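Local coordinates for protein MtVAO615 (Myceliophthora thermophila, PDB 6F72) that binds FAD bicovalently and probably acts as a secreted oxidase whose reduced flavin reacts rapidly with molecular oxygen, its natural substrate being unknown, at residues W172-K177 / G200-E205; A195-G200 / V225-G230; E253-T258 / V289-A294. All coordinates share one frame; numbering follows the deposited sequence.

How the interactions relate
All three contacts lie within the FAD-binding PCMH-type region and are largely buried, though Lys177 and Glu205 in interaction 1 and Glu253 and Glu255 in interaction 3 keep some exposure. Interaction 1 is mainly electrostatic, a lysine held by two glutamates and a carbonyl oxygen where a loop meets the start of helix 203-212. Interaction 2 shares Gly200 with it but is apolar, with no direct hydrogen bond between its segments, and sets a glycine-rich turn against the flavin-side phosphate of FAD. Interaction 3 is a bulged antiparallel strand pair that meets the adenine. Strands 193-198 and 288-298 are neighbours in one sheet, which joins interactions 2 and 3 beside the same cofactor.

Interaction 1. Residues W172-K177 / G200-E205; sequences WMHNLK and GVEGFE
Lys177 NZ is gripped by three acceptors of segment 200-205. It forms salt bridges to Glu205 OE1 at 2.9 Å, on the syn lone pair of that oxygen, and to Glu202 OE2 at 3.0 Å, on the anti lone pair. The third bond runs to Gly200 O at 2.8 Å, with the ammonium above the carbonyl plane. A bend at chi2 (-88°) turns the lysine chain across the Glu205 side chain at about a right angle, and CD and CE rest against that carboxylate.

His174 meets Glu202 edge-on. Its CE1 approaches Glu202 OE2 at 3.3 Å in the ring plane, with ring and carboxylate 71° apart. ND1 is linked through a water to Gly200 O, while NE2 is bonded to Asn93 OD1, so both ring nitrogens have partners.

Gly200 fits closely beneath the turn. Its N donates to Leu176 O at 2.9 Å, and its CA lies 3.5 Å from His174 O; a side-chain carbon there would clash with the carbonyls of Met173 and His174.

In the second shell, Glu202 N donates to Glu205 OE1 at 2.9 Å, nearly straight at 167°, which helps fix the carboxylate that receives the lysine. With Glu202 at the N-cap, this is the side-chain-to-N-cap half of a capping box. The contact thus ties the type I beta turn Met173-Leu176 to the start of helix 203-212, within the FAD-binding PCMH-type domain.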
loop_
_atom_site.group_PDB
_atom_site.type_symbol
_atom_site.label_atom_id
_atom_site.label_comp_id
_atom_site.label_asym_id
_atom_site.label_seq_id
_atom_site.Cartn_x
_atom_site.Cartn_y
_atom_site.Cartn_z
ATOM N N TRP A 172 -0.947 8.943 -15.044
ATOM C CA TRP A 172 0.042 7.922 -14.765
ATOM C C TRP A 172 1.301 8.612 -14.296
ATOM O O TRP A 172 1.970 9.269 -15.081
ATOM C CB TRP A 172 0.278 7.050 -16.010
ATOM C CG TRP A 172 1.217 5.893 -15.833
ATOM C CD1 TRP A 172 1.278 5.047 -14.770
ATOM C CD2 TRP A 172 2.193 5.419 -16.775
ATOM N NE1 TRP A 172 2.242 4.089 -14.967
ATOM C CE2 TRP A 172 2.817 4.284 -16.194
ATOM C CE3 TRP A 172 2.607 5.843 -18.051
ATOM C CZ2 TRP A 172 3.839 3.564 -16.840
ATOM C CZ3 TRP A 172 3.630 5.122 -18.700
ATOM C CH2 TRP A 172 4.234 3.995 -18.080
ATOM N N MET A 173 1.611 8.430 -13.016
ATOM C CA MET A 173 2.629 9.193 -12.288
ATOM C C MET A 173 3.950 8.458 -12.167
ATOM O O MET A 173 4.926 9.021 -11.648
ATOM C CB MET A 173 2.134 9.509 -10.853
ATOM C CG MET A 173 0.707 10.020 -10.777
ATOM S SD MET A 173 0.389 11.414 -11.884
ATOM C CE MET A 173 1.284 12.676 -11.002
ATOM N N HIS A 174 3.968 7.218 -12.649
ATOM C CA HIS A 174 5.090 6.273 -12.527
ATOM C C HIS A 174 6.469 6.798 -12.917
ATOM O O HIS A 174 7.477 6.388 -12.333
ATOM C CB HIS A 174 4.774 5.008 -13.353
ATOM C CG HIS A 174 5.882 3.999 -13.401
ATOM N ND1 HIS A 174 6.434 3.438 -12.269
ATOM C CD2 HIS A 174 6.520 3.431 -14.451
ATOM C CE1 HIS A 174 7.383 2.587 -12.618
ATOM N NE2 HIS A 174 7.449 2.557 -13.938
ATOM N N ASN A 175 6.502 7.702 -13.894
ATOM C CA ASN A 175 7.755 8.139 -14.494
ATOM C C ASN A 175 8.303 9.436 -13.904
ATOM O O ASN A 175 9.309 9.938 -14.376
ATOM C CB ASN A 175 7.596 8.271 -15.995
ATOM C CG ASN A 175 7.204 6.977 -16.644
ATOM O OD1 ASN A 175 7.938 5.991 -16.569
ATOM N ND2 ASN A 175 6.032 6.965 -17.267
ATOM N N LEU A 176 7.649 9.957 -12.864
ATOM C CA LEU A 176 8.137 11.144 -12.172
ATOM C C LEU A 176 9.132 10.661 -11.129
ATOM O O LEU A 176 8.778 10.462 -9.970
ATOM C CB LEU A 176 6.967 11.942 -11.573
ATOM C CG LEU A 176 6.039 12.572 -12.626
ATOM C CD1 LEU A 176 4.805 13.165 -11.982
ATOM C CD2 LEU A 176 6.726 13.615 -13.516
ATOM N N LYS A 177 10.381 10.473 -11.563
ATOM C CA LYS A 177 11.403 9.763 -10.777
ATOM C C LYS A 177 12.518 10.624 -10.168
ATOM O O LYS A 177 13.465 10.077 -9.583
ATOM C CB LYS A 177 12.041 8.651 -11.620
ATOM C CG LYS A 177 11.088 7.573 -12.122
ATOM C CD LYS A 177 10.940 6.459 -11.112
ATOM C CE LYS A 177 10.385 5.199 -11.765
ATOM N NZ LYS A 177 9.693 4.402 -10.702
ATOM N N GLY A 200 6.493 9.146 -8.782
ATOM C CA GLY A 200 6.694 7.769 -9.242
ATOM C C GLY A 200 7.839 7.035 -8.565
ATOM O O GLY A 200 8.092 5.880 -8.883
ATOM N N VAL A 201 8.536 7.691 -7.635
ATOM C CA VAL A 201 9.660 7.052 -6.924
ATOM C C VAL A 201 9.140 5.853 -6.104
ATOM O O VAL A 201 8.195 5.983 -5.310
ATOM C CB VAL A 201 10.475 8.048 -6.042
ATOM C CG1 VAL A 201 11.575 7.336 -5.252
ATOM C CG2 VAL A 201 11.101 9.144 -6.902
ATOM N N GLU A 202 9.746 4.693 -6.349
ATOM C CA GLU A 202 9.367 3.439 -5.685
ATOM C C GLU A 202 10.319 3.153 -4.534
ATOM O O GLU A 202 11.409 3.720 -4.480
ATOM C CB GLU A 202 9.350 2.280 -6.697
ATOM C CG GLU A 202 8.285 2.442 -7.768
ATOM C CD GLU A 202 8.354 1.380 -8.833
ATOM O OE1 GLU A 202 7.792 0.285 -8.619
ATOM O OE2 GLU A 202 8.974 1.641 -9.888
ATOM N N GLY A 203 9.898 2.303 -3.606
ATOM C CA GLY A 203 10.680 1.976 -2.410
ATOM C C GLY A 203 12.154 1.732 -2.655
ATOM O O GLY A 203 12.990 2.337 -1.978
ATOM N N PHE A 204 12.464 0.898 -3.654
ATOM C CA PHE A 204 13.852 0.553 -4.030
ATOM C C PHE A 204 14.692 1.733 -4.535
ATOM O O PHE A 204 15.904 1.780 -4.302
ATOM C CB PHE A 204 13.897 -0.631 -5.014
ATOM C CG PHE A 204 13.412 -0.311 -6.417
ATOM C CD1 PHE A 204 12.054 -0.436 -6.757
ATOM C CD2 PHE A 204 14.317 0.068 -7.415
ATOM C CE1 PHE A 204 11.613 -0.166 -8.054
ATOM C CE2 PHE A 204 13.881 0.340 -8.713
ATOM C CZ PHE A 204 12.528 0.228 -9.034
ATOM N N GLU A 205 14.032 2.665 -5.224
ATOM C CA GLU A 205 14.644 3.906 -5.671
ATOM C C GLU A 205 14.911 4.839 -4.486
ATOM O O GLU A 205 16.025 5.368 -4.349
ATOM C CB GLU A 205 13.778 4.566 -6.757
ATOM C CG GLU A 205 13.939 3.900 -8.127
ATOM C CD GLU A 205 12.740 4.055 -9.053
ATOM O OE1 GLU A 205 11.643 4.446 -8.592
ATOM O OE2 GLU A 205 12.898 3.779 -10.258
HETATM O O HOH W 1 5.933 4.328 -9.667
#

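Interaction 2. Residues A195-G200 / V225-G230; sequences AKLGAG and VGIVGG. With FAD (flavin-adenine dinucleotide), chain E.
Val228 holds CG1 anti to its backbone N (chi1 -171°), a setting that spreads its two methyls over the end of strand 193-198. CG2 comes within 3.3 Å of Gly198 O and also packs on Leu197 CB, while CG1 meets Ala199 CA at 3.8 Å. In Ile227 the chain branch CG1 takes the anti place (chi1 -160°), leaving CG2 to point between N and the carbonyl carbon, where it touches Leu197 CD1 at 3.8 Å. The side-chain pairs are apolar, the Val228 methyl against Gly198 O is a van der Waals contact with a carbonyl, and no hydrogen bond passes directly between the segments. A water supplies the polar link: it donates to Ala199 O at 2.6 Å and accepts from Val228 N at 2.9 Å.

Beyond the packing, the turn grips the cofactor. Gly226 N donates to FAD O1P at 2.7 Å, and Gly230 N to FAD O2P at 3.1 Å, the latter bond fairly straight at 161°. A side-chain carbon on Gly226 or Gly229 would run into these same phosphate oxygens, and one on Gly230 into O4', so the glycines let the backbone come close. Val225 CG2 lies 3.5 Å from FAD C9A of the flavin ring system.

Around this core, Leu197 and Ile227 also touch Ala206 of helix 203-212, and Val228 reaches Val289 and Met292 of strand 288-298. The start of helix 227-233 is therefore fitted between the FAD pyrophosphate and the sheet.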
loop_
_atom_site.group_PDB
_atom_site.type_symbol
_atom_site.label_atom_id
_atom_site.label_comp_id
_atom_site.label_asym_id
_atom_site.label_seq_id
_atom_site.Cartn_x
_atom_site.Cartn_y
_atom_site.Cartn_z
ATOM N N ALA A 195 14.809 14.439 1.644
ATOM C CA ALA A 195 14.803 14.022 0.251
ATOM C C ALA A 195 13.502 14.485 -0.396
ATOM O O ALA A 195 12.414 14.225 0.124
ATOM C CB ALA A 195 14.957 12.516 0.153
ATOM N N LYS A 196 13.624 15.210 -1.506
ATOM C CA LYS A 196 12.476 15.519 -2.344
ATOM C C LYS A 196 12.390 14.414 -3.398
ATOM O O LYS A 196 13.377 14.126 -4.085
ATOM C CB LYS A 196 12.627 16.894 -2.984
ATOM C CG LYS A 196 11.401 17.350 -3.757
ATOM C CD LYS A 196 11.602 18.748 -4.317
ATOM C CE LYS A 196 10.659 19.000 -5.479
ATOM N NZ LYS A 196 10.835 20.373 -6.020
ATOM N N LEU A 197 11.222 13.783 -3.501
ATOM C CA LEU A 197 11.054 12.627 -4.381
ATOM C C LEU A 197 9.856 12.789 -5.293
ATOM O O LEU A 197 8.765 13.113 -4.831
ATOM C CB LEU A 197 10.905 11.335 -3.558
ATOM C CG LEU A 197 11.918 10.927 -2.481
ATOM C CD1 LEU A 197 11.430 9.675 -1.759
ATOM C CD2 LEU A 197 13.322 10.712 -3.041
ATOM N N GLY A 198 10.062 12.552 -6.595
ATOM C CA GLY A 198 8.967 12.618 -7.565
ATOM C C GLY A 198 7.911 11.547 -7.284
ATOM O O GLY A 198 8.208 10.523 -6.661
ATOM N N ALA A 199 6.684 11.791 -7.746
ATOM C CA ALA A 199 5.524 10.954 -7.437
ATOM C C ALA A 199 5.635 9.464 -7.813
ATOM O O ALA A 199 4.956 8.626 -7.214
ATOM C CB ALA A 199 4.272 11.567 -8.037
ATOM N N GLY A 200 6.493 9.146 -8.782
ATOM C CA GLY A 200 6.694 7.769 -9.242
ATOM C C GLY A 200 7.839 7.035 -8.565
ATOM O O GLY A 200 8.092 5.880 -8.883
ATOM N N VAL A 225 6.631 -0.866 -4.177
ATOM C CA VAL A 225 5.588 0.064 -3.696
ATOM C C VAL A 225 5.988 1.532 -3.891
ATOM O O VAL A 225 7.133 1.888 -3.641
ATOM C CB VAL A 225 5.222 -0.239 -2.228
ATOM C CG1 VAL A 225 4.419 0.891 -1.595
ATOM C CG2 VAL A 225 4.439 -1.548 -2.185
ATOM N N GLY A 226 5.045 2.349 -4.370
ATOM C CA GLY A 226 5.291 3.767 -4.604
ATOM C C GLY A 226 5.257 4.577 -3.310
ATOM O O GLY A 226 4.168 4.845 -2.773
ATOM N N ILE A 227 6.446 4.985 -2.845
ATOM C CA ILE A 227 6.628 5.696 -1.562
ATOM C C ILE A 227 5.882 7.030 -1.461
ATOM O O ILE A 227 5.387 7.368 -0.396
ATOM C CB ILE A 227 8.129 5.815 -1.160
ATOM C CG1 ILE A 227 8.274 6.097 0.339
ATOM C CG2 ILE A 227 8.895 6.810 -2.039
ATOM C CD1 ILE A 227 9.704 6.037 0.843
ATOM N N VAL A 228 5.776 7.750 -2.571
ATOM C CA VAL A 228 5.142 9.077 -2.635
ATOM C C VAL A 228 3.634 8.952 -2.908
ATOM O O VAL A 228 2.869 9.902 -2.714
ATOM C CB VAL A 228 5.839 9.944 -3.713
ATOM C CG1 VAL A 228 5.376 11.405 -3.667
ATOM C CG2 VAL A 228 7.357 9.883 -3.538
ATOM N N GLY A 229 3.214 7.767 -3.355
ATOM C CA GLY A 229 1.827 7.532 -3.743
ATOM C C GLY A 229 0.909 7.191 -2.580
ATOM O O GLY A 229 0.980 7.806 -1.511
ATOM N N GLY A 230 0.062 6.183 -2.784
ATOM C CA GLY A 230 -0.921 5.752 -1.790
ATOM C C GLY A 230 -0.307 5.261 -0.502
ATOM O O GLY A 230 -0.973 5.280 0.535
HETATM P PA FAD E . -1.228 2.836 -6.630
HETATM O O1A FAD E . -2.246 1.736 -6.791
HETATM O O2A FAD E . -0.610 3.363 -7.895
HETATM O O5B FAD E . -1.913 4.036 -5.811
HETATM C C5B FAD E . -2.737 3.800 -4.669
HETATM C C4B FAD E . -3.726 4.939 -4.450
HETATM O O4B FAD E . -3.017 6.173 -4.321
HETATM C C3B FAD E . -4.718 5.140 -5.580
HETATM O O3B FAD E . -5.953 5.549 -4.979
HETATM C C2B FAD E . -4.148 6.287 -6.397
HETATM O O2B FAD E . -5.176 7.047 -7.038
HETATM C C1B FAD E . -3.423 7.103 -5.340
HETATM N N9A FAD E . -2.205 7.797 -5.821
HETATM C C8A FAD E . -1.004 7.219 -6.040
HETATM N N7A FAD E . -0.092 8.143 -6.434
HETATM C C5A FAD E . -0.714 9.333 -6.460
HETATM C C6A FAD E . -0.328 10.723 -6.790
HETATM N N6A FAD E . 0.937 10.991 -7.185
HETATM N N1A FAD E . -1.272 11.688 -6.698
HETATM C C2A FAD E . -2.539 11.424 -6.311
HETATM N N3A FAD E . -2.958 10.175 -5.987
HETATM C C4A FAD E . -2.106 9.110 -6.044
HETATM N N1 FAD E . 1.779 -0.874 2.786
HETATM C C2 FAD E . 2.405 -0.692 3.976
HETATM O O2 FAD E . 1.996 0.208 4.747
HETATM N N3 FAD E . 3.455 -1.456 4.352
HETATM C C4 FAD E . 3.956 -2.451 3.603
HETATM O O4 FAD E . 4.928 -3.135 3.995
HETATM C C4X FAD E . 3.331 -2.702 2.285
HETATM N N5 FAD E . 3.780 -3.673 1.461
HETATM C C5X FAD E . 3.199 -3.906 0.249
HETATM C C6 FAD E . 3.687 -4.924 -0.598
HETATM C C7 FAD E . 3.067 -5.138 -1.849
HETATM C C7M FAD E . 3.602 -6.244 -2.741
HETATM C C8 FAD E . 1.905 -4.280 -2.282
HETATM C C8M FAD E . 1.234 -4.366 -3.645
HETATM C C9 FAD E . 1.442 -3.281 -1.431
HETATM C C9A FAD E . 2.037 -3.059 -0.185
HETATM N N10 FAD E . 1.566 -2.025 0.659
HETATM C C10 FAD E . 2.183 -1.833 1.914
HETATM C "C1'" FAD E . 0.404 -1.232 0.265
HETATM C "C2'" FAD E . 0.614 0.178 -0.202
HETATM O "O2'" FAD E . 0.913 0.973 0.943
HETATM C "C3'" FAD E . -0.716 0.597 -0.818
HETATM O "O3'" FAD E . -1.191 -0.400 -1.749
HETATM C "C4'" FAD E . -0.604 1.947 -1.510
HETATM O "O4'" FAD E . -1.910 2.410 -1.860
HETATM C "C5'" FAD E . 0.327 1.887 -2.722
HETATM O "O5'" FAD E . 0.346 3.123 -3.419
HETATM P P FAD E . 1.000 3.193 -4.885
HETATM O O1P FAD E . 2.343 2.522 -4.846
HETATM O O2P FAD E . 0.838 4.629 -5.327
HETATM O O3P FAD E . -0.020 2.272 -5.734
HETATM O O HOH W 2 5.697 6.925 -5.347
#

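Interaction 3. Residues E253-T258 / V289-A294; sequences EWEVVT and VLSMTA. With FAD (flavin-adenine dinucleotide), chain E.
The indole of Trp254 meets Val289 with its edge: CE3 lies 3.7 Å from Val289 CG1, near the ring plane. Met292 runs alongside the indole, pointing the same way. Its SD is 4.7 Å from the centroid of the six-membered ring of Trp254 and 41° off the ring normal, an oblique Met-aromatic contact, and NE1 of Trp254 is bonded to Ser279 OG. The adenine is also met at its edge, where Val289 N donates to FAD N1A at 2.8 Å and FAD N6A donates to Val289 O at 2.7 Å.

The third flat group is the carboxylate of Glu255, on the sheet face away from Trp254. With CG anti to the backbone N (chi1 179°), OE1 accepts a hydrogen bond from Ser291 OG at 2.7 Å on its anti lone pair, and OE2 is bonded to His263 NE2. Replacing Glu255 with a leucine would probably leave Ser291 OG and His263 without this acceptor.

The strands run antiparallel, 166° between their directions. Leu290 and Ser291 both face Glu255, a classic beta bulge: Glu255 O accepts from Leu290 N at 2.7 Å and weakly from Ser291 N at 3.4 Å. Chemically, then, the pair combines an apolar face of Trp254, Val256, Val289 and Met292 with a hydrogen-bonded polar one, while the backbone N-H and C=O of Val289 complement the acceptor N1A and the donor N6A of the adenine.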
loop_
_atom_site.group_PDB
_atom_site.type_symbol
_atom_site.label_atom_id
_atom_site.label_comp_id
_atom_site.label_asym_id
_atom_site.label_seq_id
_atom_site.Cartn_x
_atom_site.Cartn_y
_atom_site.Cartn_z
ATOM N N GLU A 253 6.670 18.291 2.971
ATOM C CA GLU A 253 5.976 19.052 1.931
ATOM C C GLU A 253 5.344 18.105 0.948
ATOM O O GLU A 253 5.882 17.030 0.722
ATOM C CB GLU A 253 6.967 19.918 1.156
ATOM C CG GLU A 253 7.556 21.032 2.007
ATOM C CD GLU A 253 8.513 21.925 1.248
ATOM O OE1 GLU A 253 8.199 22.296 0.095
ATOM O OE2 GLU A 253 9.559 22.274 1.830
ATOM N N TRP A 254 4.203 18.525 0.397
ATOM C CA TRP A 254 3.559 17.895 -0.755
ATOM C C TRP A 254 3.515 18.943 -1.849
ATOM O O TRP A 254 3.046 20.061 -1.617
ATOM C CB TRP A 254 2.114 17.489 -0.456
ATOM C CG TRP A 254 1.951 16.389 0.552
ATOM C CD1 TRP A 254 1.514 16.518 1.852
ATOM C CD2 TRP A 254 2.205 14.999 0.347
ATOM N NE1 TRP A 254 1.489 15.285 2.467
ATOM C CE2 TRP A 254 1.911 14.335 1.568
ATOM C CE3 TRP A 254 2.669 14.238 -0.752
ATOM C CZ2 TRP A 254 2.057 12.951 1.719
ATOM C CZ3 TRP A 254 2.826 12.866 -0.592
ATOM C CH2 TRP A 254 2.512 12.235 0.630
ATOM N N GLU A 255 3.985 18.569 -3.036
ATOM C CA GLU A 255 3.788 19.371 -4.228
ATOM C C GLU A 255 2.676 18.710 -5.037
ATOM O O GLU A 255 2.715 17.512 -5.287
ATOM C CB GLU A 255 5.087 19.456 -5.020
ATOM C CG GLU A 255 4.981 20.264 -6.306
ATOM C CD GLU A 255 6.099 19.976 -7.282
ATOM O OE1 GLU A 255 7.000 19.167 -6.964
ATOM O OE2 GLU A 255 6.075 20.571 -8.386
ATOM N N VAL A 256 1.671 19.507 -5.393
ATOM C CA VAL A 256 0.409 19.015 -5.932
ATOM C C VAL A 256 -0.145 19.874 -7.063
ATOM O O VAL A 256 0.248 21.026 -7.232
ATOM C CB VAL A 256 -0.712 18.883 -4.840
ATOM C CG1 VAL A 256 -0.221 18.158 -3.598
ATOM C CG2 VAL A 256 -1.344 20.228 -4.491
ATOM N N VAL A 257 -1.053 19.264 -7.832
ATOM C CA VAL A 257 -2.015 19.967 -8.672
ATOM C C VAL A 257 -3.410 19.630 -8.141
ATOM O O VAL A 257 -3.779 18.457 -7.986
ATOM C CB VAL A 257 -1.912 19.578 -10.166
ATOM C CG1 VAL A 257 -2.905 20.382 -10.993
ATOM C CG2 VAL A 257 -0.501 19.797 -10.693
ATOM N N THR A 258 -4.181 20.672 -7.877
ATOM C CA THR A 258 -5.546 20.533 -7.398
ATOM C C THR A 258 -6.485 20.342 -8.576
ATOM O O THR A 258 -6.088 20.570 -9.737
ATOM C CB THR A 258 -5.964 21.779 -6.599
ATOM O OG1 THR A 258 -5.778 22.939 -7.420
ATOM C CG2 THR A 258 -5.099 21.915 -5.386
ATOM N N VAL A 289 -0.560 14.432 -6.615
ATOM C CA VAL A 289 0.754 14.699 -6.021
ATOM C C VAL A 289 1.840 14.530 -7.078
ATOM O O VAL A 289 1.895 13.483 -7.750
ATOM C CB VAL A 289 1.034 13.767 -4.814
ATOM C CG1 VAL A 289 2.516 13.729 -4.456
ATOM C CG2 VAL A 289 0.171 14.164 -3.609
ATOM N N LEU A 290 2.690 15.549 -7.209
ATOM C CA LEU A 290 3.838 15.521 -8.123
ATOM C C LEU A 290 5.135 15.128 -7.433
ATOM O O LEU A 290 6.021 14.534 -8.038
ATOM C CB LEU A 290 3.996 16.869 -8.820
ATOM C CG LEU A 290 2.847 17.383 -9.693
ATOM C CD1 LEU A 290 3.105 18.847 -10.017
ATOM C CD2 LEU A 290 2.702 16.579 -10.978
ATOM N N SER A 291 5.248 15.478 -6.154
ATOM C CA SER A 291 6.394 15.088 -5.347
ATOM C C SER A 291 6.038 15.249 -3.888
ATOM O O SER A 291 5.047 15.912 -3.550
ATOM C CB SER A 291 7.634 15.944 -5.685
ATOM O OG SER A 291 7.556 17.235 -5.101
ATOM N N MET A 292 6.854 14.629 -3.036
ATOM C CA MET A 292 6.862 14.904 -1.601
ATOM C C MET A 292 8.284 15.210 -1.159
ATOM O O MET A 292 9.255 14.760 -1.774
ATOM C CB MET A 292 6.279 13.716 -0.809
ATOM C CG MET A 292 7.191 12.511 -0.638
ATOM S SD MET A 292 6.479 11.279 0.467
ATOM C CE MET A 292 7.921 10.247 0.769
ATOM N N THR A 293 8.406 16.009 -0.113
ATOM C CA THR A 293 9.677 16.176 0.553
ATOM C C THR A 293 9.509 15.505 1.903
ATOM O O THR A 293 8.495 15.709 2.581
ATOM C CB THR A 293 10.029 17.656 0.671
ATOM O OG1 THR A 293 9.957 18.229 -0.635
ATOM C CG2 THR A 293 11.436 17.854 1.252
ATOM N N ALA A 294 10.486 14.682 2.267
ATOM C CA ALA A 294 10.411 13.913 3.498
ATOM C C ALA A 294 11.747 13.833 4.197
ATOM O O ALA A 294 12.808 13.863 3.558
ATOM C CB ALA A 294 9.881 12.516 3.227
HETATM P PA FAD E . -1.228 2.836 -6.630
HETATM O O1A FAD E . -2.246 1.736 -6.791
HETATM O O2A FAD E . -0.610 3.363 -7.895
HETATM O O5B FAD E . -1.913 4.036 -5.811
HETATM C C5B FAD E . -2.737 3.800 -4.669
HETATM C C4B FAD E . -3.726 4.939 -4.450
HETATM O O4B FAD E . -3.017 6.173 -4.321
HETATM C C3B FAD E . -4.718 5.140 -5.580
HETATM O O3B FAD E . -5.953 5.549 -4.979
HETATM C C2B FAD E . -4.148 6.287 -6.397
HETATM O O2B FAD E . -5.176 7.047 -7.038
HETATM C C1B FAD E . -3.423 7.103 -5.340
HETATM N N9A FAD E . -2.205 7.797 -5.821
HETATM C C8A FAD E . -1.004 7.219 -6.040
HETATM N N7A FAD E . -0.092 8.143 -6.434
HETATM C C5A FAD E . -0.714 9.333 -6.460
HETATM C C6A FAD E . -0.328 10.723 -6.790
HETATM N N6A FAD E . 0.937 10.991 -7.185
HETATM N N1A FAD E . -1.272 11.688 -6.698
HETATM C C2A FAD E . -2.539 11.424 -6.311
HETATM N N3A FAD E . -2.958 10.175 -5.987
HETATM C C4A FAD E . -2.106 9.110 -6.044
HETATM N N1 FAD E . 1.779 -0.874 2.786
HETATM C C2 FAD E . 2.405 -0.692 3.976
HETATM O O2 FAD E . 1.996 0.208 4.747
HETATM N N3 FAD E . 3.455 -1.456 4.352
HETATM C C4 FAD E . 3.956 -2.451 3.603
HETATM O O4 FAD E . 4.928 -3.135 3.995
HETATM C C4X FAD E . 3.331 -2.702 2.285
HETATM N N5 FAD E . 3.780 -3.673 1.461
HETATM C C5X FAD E . 3.199 -3.906 0.249
HETATM C C6 FAD E . 3.687 -4.924 -0.598
HETATM C C7 FAD E . 3.067 -5.138 -1.849
HETATM C C7M FAD E . 3.602 -6.244 -2.741
HETATM C C8 FAD E . 1.905 -4.280 -2.282
HETATM C C8M FAD E . 1.234 -4.366 -3.645
HETATM C C9 FAD E . 1.442 -3.281 -1.431
HETATM C C9A FAD E . 2.037 -3.059 -0.185
HETATM N N10 FAD E . 1.566 -2.025 0.659
HETATM C C10 FAD E . 2.183 -1.833 1.914
HETATM C "C1'" FAD E . 0.404 -1.232 0.265
HETATM C "C2'" FAD E . 0.614 0.178 -0.202
HETATM O "O2'" FAD E . 0.913 0.973 0.943
HETATM C "C3'" FAD E . -0.716 0.597 -0.818
HETATM O "O3'" FAD E . -1.191 -0.400 -1.749
HETATM C "C4'" FAD E . -0.604 1.947 -1.510
HETATM O "O4'" FAD E . -1.910 2.410 -1.860
HETATM C "C5'" FAD E . 0.327 1.887 -2.722
HETATM O "O5'" FAD E . 0.346 3.123 -3.419
HETATM P P FAD E . 1.000 3.193 -4.885
HETATM O O1P FAD E . 2.343 2.522 -4.846
HETATM O O2P FAD E . 0.838 4.629 -5.327
HETATM O O3P FAD E . -0.020 2.272 -5.734
#